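Local coordinates for protein adhesin LabA (Helicobacter pylori, PDB 6GMM) that probably attaches the bacterium to the gastric mucosa as a lectin-like adhesin that recognises LacdiNAc-bearing glycans, at residues C113-Y118 and Y123-T128; K87-S90 and G94-T97; N100-Q105 and E129-I134; P207-G212 and C235-N240. All coordinates share one frame; numbering follows the deposited sequence.

Contact 1: C113-Y118 and Y123-T128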
loop_
_atom_site.group_PDB
_atom_site.type_symbol
_atom_site.label_atom_id
_atom_site.label_comp_id
_atom_site.label_asym_id
_atom_site.label_seq_id
_atom_site.Cartn_x
_atom_site.Cartn_y
_atom_site.Cartn_z
ATOM N N CYS A 113 -12.383 -28.975 -19.534
ATOM C CA CYS A 113 -11.668 -28.283 -20.613
ATOM C C CYS A 113 -11.447 -29.342 -21.655
ATOM O O CYS A 113 -10.388 -29.970 -21.659
ATOM C CB CYS A 113 -10.333 -27.701 -20.139
ATOM S SG CYS A 113 -10.456 -26.435 -18.847
ATOM N N GLY A 114 -12.464 -29.594 -22.479
ATOM C CA GLY A 114 -12.391 -30.622 -23.515
ATOM C C GLY A 114 -12.717 -30.164 -24.923
ATOM O O GLY A 114 -13.024 -31.007 -25.776
ATOM N N THR A 115 -12.662 -28.839 -25.187
ATOM C CA THR A 115 -12.958 -28.292 -26.517
ATOM C C THR A 115 -11.805 -28.529 -27.512
ATOM O O THR A 115 -10.670 -28.123 -27.267
ATOM C CB THR A 115 -13.370 -26.834 -26.407
ATOM O OG1 THR A 115 -14.565 -26.804 -25.634
ATOM C CG2 THR A 115 -13.588 -26.159 -27.783
ATOM N N THR A 116 -12.141 -29.135 -28.656
ATOM C CA THR A 116 -11.226 -29.498 -29.730
ATOM C C THR A 116 -11.506 -28.739 -31.050
ATOM O O THR A 116 -10.642 -28.701 -31.938
ATOM C CB THR A 116 -11.315 -31.014 -29.932
ATOM O OG1 THR A 116 -12.695 -31.362 -30.018
ATOM C CG2 THR A 116 -10.667 -31.805 -28.789
ATOM N N GLY A 117 -12.697 -28.152 -31.165
ATOM C CA GLY A 117 -13.132 -27.455 -32.373
ATOM C C GLY A 117 -12.422 -26.158 -32.713
ATOM O O GLY A 117 -12.571 -25.652 -33.828
ATOM N N TYR A 118 -11.628 -25.620 -31.771
ATOM C CA TYR A 118 -10.886 -24.355 -31.891
ATOM C C TYR A 118 -9.475 -24.477 -31.304
ATOM O O TYR A 118 -9.283 -25.263 -30.388
ATOM C CB TYR A 118 -11.640 -23.249 -31.136
ATOM C CG TYR A 118 -13.054 -23.017 -31.622
ATOM C CD1 TYR A 118 -13.303 -22.281 -32.778
ATOM C CD2 TYR A 118 -14.142 -23.573 -30.953
ATOM C CE1 TYR A 118 -14.605 -22.058 -33.228
ATOM C CE2 TYR A 118 -15.449 -23.365 -31.398
ATOM C CZ TYR A 118 -15.675 -22.584 -32.520
ATOM O OH TYR A 118 -16.958 -22.332 -32.939
ATOM N N TYR A 123 -7.762 -14.252 -28.423
ATOM C CA TYR A 123 -8.918 -14.052 -29.314
ATOM C C TYR A 123 -9.529 -15.397 -29.732
ATOM O O TYR A 123 -10.377 -15.468 -30.635
ATOM C CB TYR A 123 -8.583 -13.115 -30.508
ATOM C CG TYR A 123 -8.262 -11.696 -30.076
ATOM C CD1 TYR A 123 -7.074 -11.397 -29.411
ATOM C CD2 TYR A 123 -9.129 -10.642 -30.365
ATOM C CE1 TYR A 123 -6.773 -10.097 -29.016
ATOM C CE2 TYR A 123 -8.840 -9.338 -29.967
ATOM C CZ TYR A 123 -7.652 -9.067 -29.310
ATOM O OH TYR A 123 -7.359 -7.779 -28.907
ATOM N N SER A 124 -9.127 -16.462 -29.015
ATOM C CA SER A 124 -9.636 -17.815 -29.226
ATOM C C SER A 124 -9.930 -18.429 -27.850
ATOM O O SER A 124 -10.079 -17.678 -26.898
ATOM C CB SER A 124 -8.628 -18.643 -30.016
ATOM O OG SER A 124 -9.231 -19.878 -30.328
ATOM N N ILE A 125 -10.020 -19.750 -27.738
ATOM C CA ILE A 125 -10.324 -20.395 -26.471
ATOM C C ILE A 125 -9.139 -20.386 -25.502
ATOM O O ILE A 125 -7.975 -20.232 -25.900
ATOM C CB ILE A 125 -10.892 -21.826 -26.678
ATOM C CG1 ILE A 125 -9.817 -22.824 -27.212
ATOM C CG2 ILE A 125 -12.156 -21.802 -27.568
ATOM C CD1 ILE A 125 -10.108 -24.344 -26.908
ATOM N N LEU A 126 -9.453 -20.592 -24.222
ATOM C CA LEU A 126 -8.432 -20.667 -23.200
ATOM C C LEU A 126 -7.893 -22.084 -23.150
ATOM O O LEU A 126 -8.646 -23.001 -22.963
ATOM C CB LEU A 126 -9.001 -20.237 -21.829
ATOM C CG LEU A 126 -7.987 -19.995 -20.719
ATOM C CD1 LEU A 126 -7.129 -18.790 -21.033
ATOM C CD2 LEU A 126 -8.686 -19.787 -19.375
ATOM N N SER A 127 -6.586 -22.256 -23.292
ATOM C CA SER A 127 -5.873 -23.530 -23.162
ATOM C C SER A 127 -6.249 -24.250 -21.838
ATOM O O SER A 127 -6.545 -23.590 -20.846
ATOM C CB SER A 127 -4.382 -23.223 -23.109
ATOM O OG SER A 127 -3.630 -24.417 -23.027
ATOM N N THR A 128 -6.158 -25.579 -21.809
ATOM C CA THR A 128 -6.420 -26.374 -20.603
ATOM C C THR A 128 -5.336 -26.057 -19.572
ATOM O O THR A 128 -5.694 -25.757 -18.433
ATOM C CB THR A 128 -6.496 -27.865 -20.928
ATOM O OG1 THR A 128 -7.595 -28.092 -21.820
ATOM C CG2 THR A 128 -6.666 -28.730 -19.680
#

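Contact 2: K87-S90 and G94-T97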
loop_
_atom_site.group_PDB
_atom_site.type_symbol
_atom_site.label_atom_id
_atom_site.label_comp_id
_atom_site.label_asym_id
_atom_site.label_seq_id
_atom_site.Cartn_x
_atom_site.Cartn_y
_atom_site.Cartn_z
ATOM N N LYS A 87 -7.464 -29.375 -31.503
ATOM C CA LYS A 87 -7.479 -30.603 -32.321
ATOM C C LYS A 87 -6.649 -31.745 -31.755
ATOM O O LYS A 87 -7.072 -32.890 -31.827
ATOM C CB LYS A 87 -7.036 -30.302 -33.768
ATOM N N ASP A 88 -5.458 -31.440 -31.230
ATOM C CA ASP A 88 -4.555 -32.444 -30.686
ATOM C C ASP A 88 -4.742 -32.499 -29.187
ATOM O O ASP A 88 -4.309 -31.591 -28.492
ATOM C CB ASP A 88 -3.099 -32.100 -31.065
ATOM C CG ASP A 88 -2.074 -33.179 -30.787
ATOM O OD1 ASP A 88 -2.348 -34.057 -29.944
ATOM O OD2 ASP A 88 -0.982 -33.132 -31.401
ATOM N N THR A 89 -5.378 -33.560 -28.685
ATOM C CA THR A 89 -5.669 -33.730 -27.251
ATOM C C THR A 89 -4.438 -34.082 -26.402
ATOM O O THR A 89 -4.569 -34.212 -25.185
ATOM C CB THR A 89 -6.810 -34.734 -27.023
ATOM O OG1 THR A 89 -6.566 -35.905 -27.789
ATOM C CG2 THR A 89 -8.173 -34.161 -27.351
ATOM N N SER A 90 -3.254 -34.226 -27.024
ATOM C CA SER A 90 -2.015 -34.518 -26.298
ATOM C C SER A 90 -1.265 -33.228 -25.972
ATOM O O SER A 90 -0.298 -33.226 -25.202
ATOM C CB SER A 90 -1.131 -35.448 -27.121
ATOM O OG SER A 90 -0.493 -34.772 -28.191
ATOM N N GLY A 94 -3.987 -30.928 -22.492
ATOM C CA GLY A 94 -4.893 -32.022 -22.851
ATOM C C GLY A 94 -6.321 -31.757 -22.414
ATOM O O GLY A 94 -6.785 -30.617 -22.459
ATOM N N VAL A 95 -7.014 -32.794 -21.980
ATOM C CA VAL A 95 -8.404 -32.684 -21.524
ATOM C C VAL A 95 -8.403 -32.903 -20.014
ATOM O O VAL A 95 -7.976 -33.975 -19.557
ATOM C CB VAL A 95 -9.370 -33.672 -22.259
ATOM C CG1 VAL A 95 -10.794 -33.558 -21.715
ATOM C CG2 VAL A 95 -9.368 -33.434 -23.766
ATOM N N GLN A 96 -8.892 -31.902 -19.247
ATOM C CA GLN A 96 -8.970 -31.960 -17.782
ATOM C C GLN A 96 -10.301 -31.412 -17.229
ATOM O O GLN A 96 -10.972 -30.621 -17.901
ATOM C CB GLN A 96 -7.817 -31.189 -17.163
ATOM C CG GLN A 96 -6.411 -31.676 -17.491
ATOM C CD GLN A 96 -5.388 -30.799 -16.838
ATOM O OE1 GLN A 96 -5.530 -30.413 -15.676
ATOM N NE2 GLN A 96 -4.331 -30.460 -17.571
ATOM N N THR A 97 -10.669 -31.848 -16.002
ATOM C CA THR A 97 -11.889 -31.466 -15.267
ATOM C C THR A 97 -11.494 -30.798 -13.928
ATOM O O THR A 97 -10.634 -31.317 -13.189
ATOM C CB THR A 97 -12.834 -32.696 -15.083
ATOM O OG1 THR A 97 -13.214 -33.209 -16.364
ATOM C CG2 THR A 97 -14.103 -32.365 -14.280
#

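Contact 3: N100-Q105 and E129-I134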
loop_
_atom_site.group_PDB
_atom_site.type_symbol
_atom_site.label_atom_id
_atom_site.label_comp_id
_atom_site.label_asym_id
_atom_site.label_seq_id
_atom_site.Cartn_x
_atom_site.Cartn_y
_atom_site.Cartn_z
ATOM N N ASN A 100 -15.111 -27.138 -7.980
ATOM C CA ASN A 100 -15.192 -25.953 -7.131
ATOM C C ASN A 100 -14.832 -24.680 -7.863
ATOM O O ASN A 100 -14.485 -23.703 -7.225
ATOM C CB ASN A 100 -14.363 -26.125 -5.842
ATOM C CG ASN A 100 -14.575 -27.456 -5.183
ATOM O OD1 ASN A 100 -15.708 -27.843 -4.853
ATOM N ND2 ASN A 100 -13.489 -28.190 -4.994
ATOM N N THR A 101 -14.966 -24.662 -9.193
ATOM C CA THR A 101 -14.684 -23.456 -9.959
ATOM C C THR A 101 -15.755 -22.358 -9.684
ATOM O O THR A 101 -16.794 -22.654 -9.070
ATOM C CB THR A 101 -14.550 -23.774 -11.469
ATOM O OG1 THR A 101 -15.815 -24.177 -12.000
ATOM C CG2 THR A 101 -13.454 -24.791 -11.763
ATOM N N PRO A 102 -15.520 -21.089 -10.120
ATOM C CA PRO A 102 -16.545 -20.061 -9.894
ATOM C C PRO A 102 -17.891 -20.457 -10.485
ATOM O O PRO A 102 -17.957 -20.948 -11.601
ATOM C CB PRO A 102 -15.994 -18.829 -10.627
ATOM C CG PRO A 102 -14.543 -19.076 -10.794
ATOM C CD PRO A 102 -14.342 -20.542 -10.845
ATOM N N SER A 103 -18.954 -20.269 -9.713
ATOM C CA SER A 103 -20.334 -20.496 -10.123
ATOM C C SER A 103 -20.591 -19.857 -11.512
ATOM O O SER A 103 -20.245 -18.677 -11.738
ATOM C CB SER A 103 -21.270 -19.841 -9.110
ATOM O OG SER A 103 -21.517 -20.681 -7.997
ATOM N N ASN A 104 -21.178 -20.632 -12.435
ATOM C CA ASN A 104 -21.503 -20.113 -13.762
ATOM C C ASN A 104 -22.901 -19.483 -13.746
ATOM O O ASN A 104 -23.495 -19.371 -12.666
ATOM C CB ASN A 104 -21.281 -21.160 -14.876
ATOM C CG ASN A 104 -22.181 -22.378 -14.848
ATOM O OD1 ASN A 104 -23.356 -22.316 -14.490
ATOM N ND2 ASN A 104 -21.668 -23.502 -15.324
ATOM N N GLN A 105 -23.430 -19.080 -14.921
ATOM C CA GLN A 105 -24.727 -18.415 -14.999
ATOM C C GLN A 105 -25.902 -19.325 -14.570
ATOM O O GLN A 105 -26.975 -18.791 -14.275
ATOM C CB GLN A 105 -24.967 -17.742 -16.370
ATOM C CG GLN A 105 -25.068 -18.660 -17.580
ATOM C CD GLN A 105 -23.741 -19.040 -18.211
ATOM O OE1 GLN A 105 -22.873 -19.696 -17.598
ATOM N NE2 GLN A 105 -23.601 -18.712 -19.495
ATOM N N GLU A 129 -4.036 -26.000 -20.000
ATOM C CA GLU A 129 -2.909 -25.668 -19.115
ATOM C C GLU A 129 -3.083 -24.307 -18.413
ATOM O O GLU A 129 -2.833 -24.221 -17.212
ATOM C CB GLU A 129 -1.516 -25.793 -19.794
ATOM C CG GLU A 129 -1.215 -24.938 -21.013
ATOM C CD GLU A 129 0.009 -25.347 -21.831
ATOM O OE1 GLU A 129 0.742 -26.275 -21.413
ATOM O OE2 GLU A 129 0.217 -24.753 -22.915
ATOM N N ASN A 130 -3.553 -23.262 -19.142
ATOM C CA ASN A 130 -3.799 -21.942 -18.540
ATOM C C ASN A 130 -5.022 -21.982 -17.616
ATOM O O ASN A 130 -5.077 -21.246 -16.672
ATOM C CB ASN A 130 -3.970 -20.881 -19.600
ATOM C CG ASN A 130 -2.673 -20.515 -20.275
ATOM O OD1 ASN A 130 -1.582 -20.637 -19.715
ATOM N ND2 ASN A 130 -2.766 -20.028 -21.492
ATOM N N TYR A 131 -5.999 -22.833 -17.879
ATOM C CA TYR A 131 -7.137 -22.909 -16.970
ATOM C C TYR A 131 -6.631 -23.521 -15.667
ATOM O O TYR A 131 -6.875 -22.943 -14.608
ATOM C CB TYR A 131 -8.341 -23.680 -17.557
ATOM C CG TYR A 131 -9.578 -23.482 -16.707
ATOM C CD1 TYR A 131 -9.720 -24.136 -15.484
ATOM C CD2 TYR A 131 -10.557 -22.564 -17.070
ATOM C CE1 TYR A 131 -10.818 -23.901 -14.662
ATOM C CE2 TYR A 131 -11.663 -22.325 -16.259
ATOM C CZ TYR A 131 -11.780 -22.985 -15.046
ATOM O OH TYR A 131 -12.833 -22.725 -14.206
ATOM N N ALA A 132 -5.830 -24.600 -15.762
ATOM C CA ALA A 132 -5.254 -25.298 -14.616
ATOM C C ALA A 132 -4.446 -24.336 -13.743
ATOM O O ALA A 132 -4.606 -24.350 -12.518
ATOM C CB ALA A 132 -4.389 -26.475 -15.090
ATOM N N LYS A 133 -3.619 -23.466 -14.393
ATOM C CA LYS A 133 -2.750 -22.442 -13.784
ATOM C C LYS A 133 -3.573 -21.431 -12.972
ATOM O O LYS A 133 -3.309 -21.237 -11.774
ATOM C CB LYS A 133 -1.966 -21.704 -14.889
ATOM C CG LYS A 133 -0.658 -21.092 -14.440
ATOM C CD LYS A 133 0.098 -20.409 -15.591
ATOM C CE LYS A 133 1.066 -21.327 -16.303
ATOM N NZ LYS A 133 1.586 -20.721 -17.562
ATOM N N ILE A 134 -4.546 -20.778 -13.629
ATOM C CA ILE A 134 -5.449 -19.797 -13.014
ATOM C C ILE A 134 -6.257 -20.497 -11.887
ATOM O O ILE A 134 -6.312 -19.985 -10.775
ATOM C CB ILE A 134 -6.393 -19.160 -14.064
ATOM C CG1 ILE A 134 -5.611 -18.397 -15.147
ATOM C CG2 ILE A 134 -7.461 -18.295 -13.380
ATOM C CD1 ILE A 134 -6.435 -17.820 -16.321
#

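Contact 4: P207-G212 and C235-N240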
loop_
_atom_site.group_PDB
_atom_site.type_symbol
_atom_site.label_atom_id
_atom_site.label_comp_id
_atom_site.label_asym_id
_atom_site.label_seq_id
_atom_site.Cartn_x
_atom_site.Cartn_y
_atom_site.Cartn_z
ATOM N N PRO A 207 -7.966 -14.809 -23.749
ATOM C CA PRO A 207 -8.937 -15.584 -24.545
ATOM C C PRO A 207 -10.092 -14.712 -25.042
ATOM O O PRO A 207 -10.216 -13.572 -24.597
ATOM C CB PRO A 207 -9.420 -16.637 -23.543
ATOM C CG PRO A 207 -9.287 -15.944 -22.218
ATOM C CD PRO A 207 -7.975 -15.250 -22.339
ATOM N N TRP A 208 -10.920 -15.231 -25.948
ATOM C CA TRP A 208 -12.069 -14.504 -26.475
ATOM C C TRP A 208 -13.199 -14.566 -25.462
ATOM O O TRP A 208 -13.213 -15.451 -24.621
ATOM C CB TRP A 208 -12.497 -15.117 -27.813
ATOM C CG TRP A 208 -13.632 -14.449 -28.531
ATOM C CD1 TRP A 208 -14.883 -14.959 -28.726
ATOM C CD2 TRP A 208 -13.577 -13.226 -29.277
ATOM N NE1 TRP A 208 -15.613 -14.131 -29.552
ATOM C CE2 TRP A 208 -14.837 -13.055 -29.902
ATOM C CE3 TRP A 208 -12.585 -12.253 -29.484
ATOM C CZ2 TRP A 208 -15.144 -11.925 -30.682
ATOM C CZ3 TRP A 208 -12.878 -11.153 -30.287
ATOM C CH2 TRP A 208 -14.149 -10.991 -30.865
ATOM N N ILE A 209 -14.103 -13.592 -25.498
ATOM C CA ILE A 209 -15.278 -13.561 -24.626
ATOM C C ILE A 209 -16.444 -13.882 -25.545
ATOM O O ILE A 209 -16.502 -13.312 -26.642
ATOM C CB ILE A 209 -15.435 -12.183 -23.890
ATOM C CG1 ILE A 209 -14.228 -11.863 -22.919
ATOM C CG2 ILE A 209 -16.779 -12.074 -23.152
ATOM C CD1 ILE A 209 -13.969 -12.883 -21.742
ATOM N N ASN A 210 -17.354 -14.791 -25.123
ATOM C CA ASN A 210 -18.521 -15.228 -25.917
ATOM C C ASN A 210 -19.282 -14.022 -26.468
ATOM O O ASN A 210 -19.594 -13.091 -25.712
ATOM C CB ASN A 210 -19.470 -16.173 -25.112
ATOM C CG ASN A 210 -18.847 -17.463 -24.592
ATOM O OD1 ASN A 210 -19.289 -18.039 -23.569
ATOM N ND2 ASN A 210 -17.818 -17.959 -25.276
ATOM N N ASN A 211 -19.501 -14.005 -27.805
ATOM C CA ASN A 211 -20.177 -12.900 -28.516
ATOM C C ASN A 211 -19.425 -11.548 -28.378
ATOM O O ASN A 211 -20.035 -10.477 -28.463
ATOM C CB ASN A 211 -21.659 -12.781 -28.098
ATOM C CG ASN A 211 -22.413 -14.081 -28.209
ATOM O OD1 ASN A 211 -22.583 -14.637 -29.297
ATOM N ND2 ASN A 211 -22.865 -14.607 -27.080
ATOM N N GLY A 212 -18.104 -11.625 -28.186
ATOM C CA GLY A 212 -17.236 -10.461 -28.044
ATOM C C GLY A 212 -17.634 -9.581 -26.882
ATOM O O GLY A 212 -17.496 -8.357 -26.953
ATOM N N CYS A 235 -8.465 -9.368 -22.511
ATOM C CA CYS A 235 -7.529 -8.280 -22.217
ATOM C C CYS A 235 -7.928 -6.943 -22.901
ATOM O O CYS A 235 -7.430 -5.882 -22.525
ATOM C CB CYS A 235 -6.090 -8.687 -22.522
ATOM S SG CYS A 235 -5.612 -8.492 -24.259
ATOM N N GLY A 236 -8.849 -7.006 -23.855
ATOM C CA GLY A 236 -9.399 -5.825 -24.511
ATOM C C GLY A 236 -10.535 -5.243 -23.693
ATOM O O GLY A 236 -10.441 -4.118 -23.215
ATOM N N ILE A 237 -11.598 -6.034 -23.484
ATOM C CA ILE A 237 -12.768 -5.660 -22.677
ATOM C C ILE A 237 -12.375 -5.184 -21.247
ATOM O O ILE A 237 -12.895 -4.174 -20.778
ATOM C CB ILE A 237 -13.801 -6.830 -22.645
ATOM C CG1 ILE A 237 -14.425 -7.035 -24.029
ATOM C CG2 ILE A 237 -14.918 -6.593 -21.621
ATOM C CD1 ILE A 237 -15.005 -8.444 -24.262
ATOM N N PHE A 238 -11.480 -5.931 -20.574
ATOM C CA PHE A 238 -11.080 -5.665 -19.184
ATOM C C PHE A 238 -9.711 -4.978 -18.980
ATOM O O PHE A 238 -9.203 -4.979 -17.860
ATOM C CB PHE A 238 -11.142 -6.973 -18.378
ATOM C CG PHE A 238 -12.523 -7.564 -18.314
ATOM C CD1 PHE A 238 -13.457 -7.087 -17.403
ATOM C CD2 PHE A 238 -12.906 -8.570 -19.190
ATOM C CE1 PHE A 238 -14.747 -7.624 -17.352
ATOM C CE2 PHE A 238 -14.201 -9.110 -19.146
ATOM C CZ PHE A 238 -15.113 -8.630 -18.229
ATOM N N LYS A 239 -9.166 -4.319 -20.020
ATOM C CA LYS A 239 -7.898 -3.562 -20.012
ATOM C C LYS A 239 -7.717 -2.675 -18.755
ATOM O O LYS A 239 -6.677 -2.746 -18.076
ATOM C CB LYS A 239 -7.847 -2.690 -21.274
ATOM C CG LYS A 239 -6.470 -2.463 -21.859
ATOM C CD LYS A 239 -6.618 -1.757 -23.215
ATOM C CE LYS A 239 -5.306 -1.376 -23.857
ATOM N NZ LYS A 239 -5.514 -0.487 -25.036
ATOM N N ASN A 240 -8.741 -1.856 -18.439
ATOM C CA ASN A 240 -8.721 -0.943 -17.287
ATOM C C ASN A 240 -8.703 -1.717 -15.968
ATOM O O ASN A 240 -7.855 -1.452 -15.136
ATOM C CB ASN A 240 -9.919 0.007 -17.356
ATOM C CG ASN A 240 -10.069 0.920 -16.174
ATOM O OD1 ASN A 240 -9.500 2.005 -16.143
ATOM N ND2 ASN A 240 -10.842 0.500 -15.180
#

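Contact 1: C113-Y118 and Y123-T128
The phenol ring of Y118 is the flat group here, and I125 CG2 stands oblique to it. The closest meeting is made by the methylene below the ring, with Y118 CB 3.9 Å from I125 CG2. Since CG lies beside the backbone N and anti to the carbonyl carbon (chi1 -58°), the ring then leads away from 123-128. Another branch of I125 meets two backbone oxygens. I125 holds CG1 between its backbone N and carbonyl carbon (chi1 70°), and this sends CD1 into the curve of the facing loop. There CD1 comes within 3.7 Å of Y118 O, and the same I125 CD1 is 3.8 Å from T115 O. T115 closes over it with CG2, 4.0 Å from I125 CD1, the two side chains meeting at a slant. A second meeting point lies at the start of the loop, where C113 CB packs 3.2 Å from T128 OG1. This is a close carbon-oxygen touch; the hydroxyl's hydrogen bond goes to G94 O. T128 CG2 is 3.8 Å from C113 CB, so both branches of the threonine touch the one methylene. C113 itself is tied by its SG to C83 in a disulfide. S124 OG, near Y118 CB, bonds to E119 O. What emerges is a loop connection folded back on itself between strand 111-113 and helix 128-145, with a disulfide at the strand's end and S127 at the N-cap position of the helix, within a SabA-type adhesion domain.

Contact 2: K87-S90 and G94-T97
D88 OD1, one residue ahead of the T89 that touches G94 and V95, is gripped by two donors from S90. The backbone N of S90 reaches D88 OD1 at 3.1 Å with an N-H...O angle of 157°, which makes an Asx turn. The hydroxyl adds a shorter bond, S90 OG to D88 OD1 at 2.7 Å, arriving from above the carboxylate, 36° out of its plane. Both donors come to the same face, and together they should restrain rotation of the carboxylate; two hydrogen bonds on one oxygen would also tend to favour its charged form. The turn lies in the loop that leads to the two-stranded antiparallel sheet of 96-98 and 111-113. The loop comes back at G94, which adopts a positive phi (64°), a conformation glycine takes easily, and brings G94 CA to 3.2 Å from T89 O. This is a CA-H...O contact, bent at the hydrogen and weak. G94 O accepts a hydrogen bond from T128 OG1, while K87 N is bonded to E119 OE2, so the start of helix 128-145 and the loop at E119 each hold part of this connection. The apolar part of the contact is slight and lies toward solvent: T89 and V95 run side by side, pointing the same way, each with its CG2 beside its own backbone N, and the two methyls meet with T89 CG2 3.8 Å from V95 CG2.

Contact 3: N100-Q105 and E129-I134
Y131 reaches from helix 128-145 to T101, joining the first turns of the helix to a beta hairpin: the adjacent antiparallel strands 96-98 and 111-113 form its arms, and 100-105 lies in the loop that connects them. Its course can be read atom by atom. At the root, Y131 CB packs on C113 SG, the sulfur of a disulfide. From there CG stands anti to the backbone N (chi1 -168°), and this throws the ring out from the helix toward the 100-105 loop. On the way the ring passes L126, whose CD2 packs near Y131 CD2. Farther out, Y131 CE1 comes to 4.0 Å from T101 CG2. That methyl lies at the edge of the ring, near its plane, and the two side chains cross at about a right angle. The ring also meets those of F98 and W73, with planes at about 40° and 60° to its own. At the tip, Y131 OH is 3.3 Å from T101 CG2, a close van der Waals approach. T101 keeps OG1 between its backbone N and carbonyl carbon and turns it to a weak bond with T109 O. T101 OG1 stands 4.0 Å from Y131 OH, too far for a hydrogen bond. Beside this end comes the next residue of the loop, with P102 CD 4.3 Å from Y131 OH.

Contact 4: P207-G212 and C235-N240
The contact belongs to the disulfide-closed loop between helix 188-205 and the short helix 234-237: C235 SG is bonded to SG of C206, the residue just before P207. Within it, a single methyl does nearly all the touching. I237 CD1 lies 3.8 Å from I209 CG1, and the CB of I209 is equally near, while I209 CG2 stands a little farther off. The two isoleucines approach at a slant, CD1 of one pressing into the branch point of the other rather than meeting its end. I237 brings CD1 there because CG1 is anti to its carbonyl carbon (chi1 -68°) and the chain then runs on extended. The same methyl touches a backbone oxygen, with G212 O 3.7 Å from I237 CD1. G212 closes a type II beta turn through N210 and N211, in which G212 N makes a weak bond to I209 O at 2.8 Å. The turn also brings G212 CA over one face of the W208 indole, 3.5 Å above its plane and offset toward the rim. On the helical side, I237 CG2 lies over one face of the F238 ring, likewise offset toward the rim. F238 marks the break at which helix 234-237 ends and helix 239-264 begins; its ring meets W223 edge-to-face and packs on L72 and M76 of helix 57-76. I209 rests on M76 as well, so the loop, the short helix and the long helix 57-76 share one apolar seam.

From the N terminus, contact 2 closes first, a short loop leading into strand 96-98. The chain then passes through that strand into 100-105, where contact 3 opens; its partner on helix 128-145 closes a wide loop that holds strand 111-113. Contact 1 is nested within this loop and folds the strand-to-helix connection back on itself. Contact 4 follows in series, closing the loop between 207-212 and 235-240. No two contacts cross. Contact 1 touches the other three, through the pairs Q96 with C113, L126 with I134 and S124 with W208. Contacts 2 and 3 also touch, Q96 OE1 packing on A132 CB. Contacts 2 and 4, about 24 Å apart between centres, do not touch.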